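Local coordinates for protein ACDH-11, isoform b (Caenorhabditis elegans, PDB 4Y9J) that belongs to the acyl-CoA dehydrogenase family of flavoproteins and binds flavin-adenine dinucleotide in a tetrameric assembly, at residues Gly187-Glu192 with Trp222-Val227. Numbering follows the deposited sequence.
Sequences GQWMTE and WFSSAV. With FAD (flavin-adenine dinucleotide), chain E.
Thr191 O accepts hydrogen bonds from Trp222 N across the contact (3.0 Å) and from a water, which also donates to Phe223 O and so ties the two segments together. Residues 187-192 and 222-227 run nearly antiparallel, 162° apart, in the beta-sheet middle domain of the acyl-CoA dehydrogenase fold, and between them they hold the flavin of flavin-adenine dinucleotide. The pyrimidine end is read mainly by backbone. Met190 N and Thr191 N both donate to FAD O2, while Gln188 O accepts from FAD N3 at 2.8 Å. Thr191 OG1 donates to FAD N1. From the other segment Ser225 N meets FAD O4 almost straight (2.7 Å, 170°), and Ser225 OG, turned beside its own backbone N (chi1 -69°), donates a hydrogen bond to FAD N5 and is also bonded to Thr285. Phe223 lies against the flavin near C9 and C9A, its CD2 3.4 Å from FAD C9A; its CD1 meets Thr191 CG2 at 4.0 Å where the two side chains run side by side. Met427 of a second subunit packs against Phe223, and Arg341 and Gln348 of that subunit also bond the cofactor. Ser224 sits over one face of the Trp189 indole, with CB in a CH-pi contact 4.0 Å from the centroid of the five-membered ring. The buried Ser224 OG has no hydrogen-bonding partner in the model. At the rim of the same indole, Trp189 NE1 donates to a second water (2.8 Å), which in turn donates to Ser225 O.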
loop_
_atom_site.group_PDB
_atom_site.type_symbol
_atom_site.label_atom_id
_atom_site.label_comp_id
_atom_site.label_asym_id
_atom_site.label_seq_id
_atom_site.Cartn_x
_atom_site.Cartn_y
_atom_site.Cartn_z
ATOM N N GLY B 187 4.991 -19.708 -21.459
ATOM C CA GLY B 187 4.165 -20.231 -20.361
ATOM C C GLY B 187 3.540 -21.565 -20.707
ATOM O O GLY B 187 3.814 -22.119 -21.772
ATOM N N GLN B 188 2.775 -22.106 -19.769
ATOM C CA GLN B 188 2.232 -23.461 -19.834
ATOM C C GLN B 188 0.885 -23.299 -19.119
ATOM O O GLN B 188 0.861 -23.068 -17.911
ATOM C CB GLN B 188 3.179 -24.409 -19.049
ATOM C CG GLN B 188 2.674 -25.869 -18.745
ATOM C CD GLN B 188 3.547 -26.626 -17.731
ATOM O OE1 GLN B 188 4.464 -26.066 -17.128
ATOM N NE2 GLN B 188 3.202 -27.906 -17.473
ATOM N N TRP B 189 -0.222 -23.428 -19.853
ATOM C CA TRP B 189 -1.575 -23.147 -19.277
ATOM C C TRP B 189 -2.464 -24.404 -19.267
ATOM O O TRP B 189 -3.271 -24.649 -20.159
ATOM C CB TRP B 189 -2.300 -22.036 -20.028
ATOM C CG TRP B 189 -1.565 -20.725 -20.166
ATOM C CD1 TRP B 189 -0.487 -20.281 -19.469
ATOM C CD2 TRP B 189 -1.890 -19.686 -21.089
ATOM N NE1 TRP B 189 -0.110 -19.024 -19.915
ATOM C CE2 TRP B 189 -0.940 -18.648 -20.915
ATOM C CE3 TRP B 189 -2.874 -19.542 -22.058
ATOM C CZ2 TRP B 189 -0.975 -17.500 -21.631
ATOM C CZ3 TRP B 189 -2.898 -18.410 -22.793
ATOM C CH2 TRP B 189 -1.947 -17.398 -22.581
ATOM N N MET B 190 -2.324 -25.186 -18.219
ATOM C CA MET B 190 -3.047 -26.413 -18.023
ATOM C C MET B 190 -4.178 -26.373 -17.020
ATOM O O MET B 190 -5.316 -26.908 -17.271
ATOM C CB MET B 190 -2.078 -27.523 -17.592
ATOM C CG MET B 190 -1.252 -28.007 -18.753
ATOM S SD MET B 190 0.046 -29.215 -18.319
ATOM C CE MET B 190 -0.937 -30.591 -17.694
ATOM N N THR B 191 -3.867 -25.784 -15.882
ATOM C CA THR B 191 -4.705 -25.813 -14.710
ATOM C C THR B 191 -5.955 -24.997 -14.891
ATOM O O THR B 191 -5.896 -23.834 -15.319
ATOM C CB THR B 191 -3.965 -25.425 -13.468
ATOM O OG1 THR B 191 -2.849 -26.277 -13.265
ATOM C CG2 THR B 191 -4.901 -25.447 -12.252
ATOM N N GLU B 192 -7.096 -25.612 -14.579
ATOM C CA GLU B 192 -8.372 -24.906 -14.635
ATOM C C GLU B 192 -9.110 -25.034 -13.286
ATOM O O GLU B 192 -8.680 -25.795 -12.431
ATOM C CB GLU B 192 -9.189 -25.395 -15.805
ATOM C CG GLU B 192 -8.456 -25.216 -17.166
ATOM C CD GLU B 192 -9.328 -25.205 -18.371
ATOM O OE1 GLU B 192 -10.592 -25.215 -18.264
ATOM O OE2 GLU B 192 -8.746 -25.254 -19.505
ATOM N N TRP B 222 -6.910 -21.044 -14.868
ATOM C CA TRP B 222 -7.034 -20.704 -13.447
ATOM C C TRP B 222 -5.737 -20.305 -12.803
ATOM O O TRP B 222 -5.785 -19.557 -11.833
ATOM C CB TRP B 222 -7.676 -21.899 -12.724
ATOM C CG TRP B 222 -7.916 -21.843 -11.268
ATOM C CD1 TRP B 222 -7.637 -22.875 -10.389
ATOM C CD2 TRP B 222 -8.659 -20.878 -10.528
ATOM N NE1 TRP B 222 -8.041 -22.544 -9.122
ATOM C CE2 TRP B 222 -8.707 -21.335 -9.178
ATOM C CE3 TRP B 222 -9.328 -19.685 -10.859
ATOM C CZ2 TRP B 222 -9.343 -20.605 -8.176
ATOM C CZ3 TRP B 222 -9.946 -18.950 -9.854
ATOM C CH2 TRP B 222 -9.937 -19.407 -8.524
ATOM N N PHE B 223 -4.612 -20.857 -13.266
ATOM C CA PHE B 223 -3.275 -20.429 -12.864
ATOM C C PHE B 223 -2.464 -20.312 -14.143
ATOM O O PHE B 223 -2.242 -21.345 -14.801
ATOM C CB PHE B 223 -2.486 -21.412 -11.966
ATOM C CG PHE B 223 -2.960 -21.465 -10.520
ATOM C CD1 PHE B 223 -4.186 -22.042 -10.185
ATOM C CD2 PHE B 223 -2.228 -20.852 -9.510
ATOM C CE1 PHE B 223 -4.613 -22.049 -8.823
ATOM C CE2 PHE B 223 -2.675 -20.858 -8.183
ATOM C CZ PHE B 223 -3.861 -21.449 -7.864
ATOM N N SER B 224 -1.990 -19.095 -14.434
ATOM C CA SER B 224 -1.091 -18.872 -15.610
ATOM C C SER B 224 0.076 -18.017 -15.187
ATOM O O SER B 224 -0.048 -16.787 -15.094
ATOM C CB SER B 224 -1.890 -18.148 -16.701
ATOM O OG SER B 224 -2.893 -18.960 -17.184
ATOM N N SER B 225 1.172 -18.653 -14.849
ATOM C CA SER B 225 2.373 -17.996 -14.434
ATOM C C SER B 225 3.197 -17.419 -15.591
ATOM O O SER B 225 3.165 -17.914 -16.697
ATOM C CB SER B 225 3.223 -18.960 -13.608
ATOM O OG SER B 225 2.618 -19.223 -12.367
ATOM N N ALA B 226 3.895 -16.311 -15.302
ATOM C CA ALA B 226 4.759 -15.607 -16.262
ATOM C C ALA B 226 3.960 -15.158 -17.445
ATOM O O ALA B 226 4.306 -15.424 -18.612
ATOM C CB ALA B 226 5.934 -16.481 -16.688
ATOM N N VAL B 227 2.855 -14.441 -17.175
ATOM C CA VAL B 227 2.062 -13.837 -18.260
ATOM C C VAL B 227 2.743 -12.663 -19.009
ATOM O O VAL B 227 2.197 -12.158 -19.961
ATOM C CB VAL B 227 0.635 -13.398 -17.773
ATOM C CG1 VAL B 227 -0.281 -14.570 -17.648
ATOM C CG2 VAL B 227 0.676 -12.647 -16.504
HETATM P PA FAD E . -6.028 -30.563 -6.649
HETATM O O1A FAD E . -5.727 -31.698 -7.628
HETATM O O2A FAD E . -7.481 -30.066 -6.556
HETATM O O5B FAD E . -5.737 -31.053 -5.138
HETATM C C5B FAD E . -4.439 -31.537 -4.810
HETATM C C4B FAD E . -4.607 -32.557 -3.719
HETATM O O4B FAD E . -5.451 -33.584 -4.283
HETATM C C3B FAD E . -3.325 -33.170 -3.256
HETATM O O3B FAD E . -3.462 -33.810 -1.932
HETATM C C2B FAD E . -3.251 -34.328 -4.233
HETATM O O2B FAD E . -2.366 -35.361 -3.768
HETATM C C1B FAD E . -4.726 -34.794 -4.251
HETATM N N9A FAD E . -5.013 -35.666 -5.406
HETATM C C8A FAD E . -5.228 -35.271 -6.700
HETATM N N7A FAD E . -5.395 -36.369 -7.493
HETATM C C5A FAD E . -5.338 -37.477 -6.690
HETATM C C6A FAD E . -5.446 -38.925 -6.886
HETATM N N6A FAD E . -5.698 -39.427 -8.128
HETATM N N1A FAD E . -5.303 -39.707 -5.788
HETATM C C2A FAD E . -5.037 -39.205 -4.576
HETATM N N3A FAD E . -4.933 -37.902 -4.318
HETATM C C4A FAD E . -5.076 -37.011 -5.327
HETATM N N1 FAD E . -0.704 -24.445 -13.475
HETATM C C2 FAD E . -0.547 -24.132 -14.797
HETATM O O2 FAD E . -1.063 -24.915 -15.637
HETATM N N3 FAD E . 0.182 -23.161 -15.234
HETATM C C4 FAD E . 0.814 -22.284 -14.490
HETATM O O4 FAD E . 1.459 -21.377 -14.966
HETATM C C4X FAD E . 0.683 -22.528 -13.009
HETATM N N5 FAD E . 1.219 -21.554 -12.148
HETATM C C5X FAD E . 1.009 -21.882 -10.780
HETATM C C6 FAD E . 1.597 -20.954 -9.869
HETATM C C7 FAD E . 1.465 -21.219 -8.465
HETATM C C7M FAD E . 2.139 -20.233 -7.567
HETATM C C8 FAD E . 0.676 -22.356 -8.041
HETATM C C8M FAD E . 0.501 -22.628 -6.537
HETATM C C9 FAD E . 0.095 -23.263 -8.920
HETATM C C9A FAD E . 0.225 -23.029 -10.329
HETATM N N10 FAD E . -0.375 -23.885 -11.210
HETATM C C10 FAD E . -0.172 -23.612 -12.585
HETATM C "C1'" FAD E . -1.219 -24.942 -10.781
HETATM C "C2'" FAD E . -0.619 -26.246 -10.242
HETATM O "O2'" FAD E . -0.114 -27.078 -11.268
HETATM C "C3'" FAD E . -1.707 -26.984 -9.468
HETATM O "O3'" FAD E . -1.978 -26.164 -8.358
HETATM C "C4'" FAD E . -1.253 -28.374 -9.064
HETATM O "O4'" FAD E . -0.993 -29.196 -10.204
HETATM C "C5'" FAD E . -2.278 -29.035 -8.135
HETATM O "O5'" FAD E . -3.592 -29.127 -8.823
HETATM P P FAD E . -4.881 -28.374 -8.093
HETATM O O1P FAD E . -4.442 -27.019 -7.702
HETATM O O2P FAD E . -6.077 -28.584 -8.988
HETATM O O3P FAD E . -5.076 -29.293 -6.753
HETATM O O HOH W 1 2.275 -20.486 -17.461
HETATM O O HOH W 2 2.178 -17.427 -19.388
HETATM O O HOH W 3 -3.679 -22.560 -16.843
#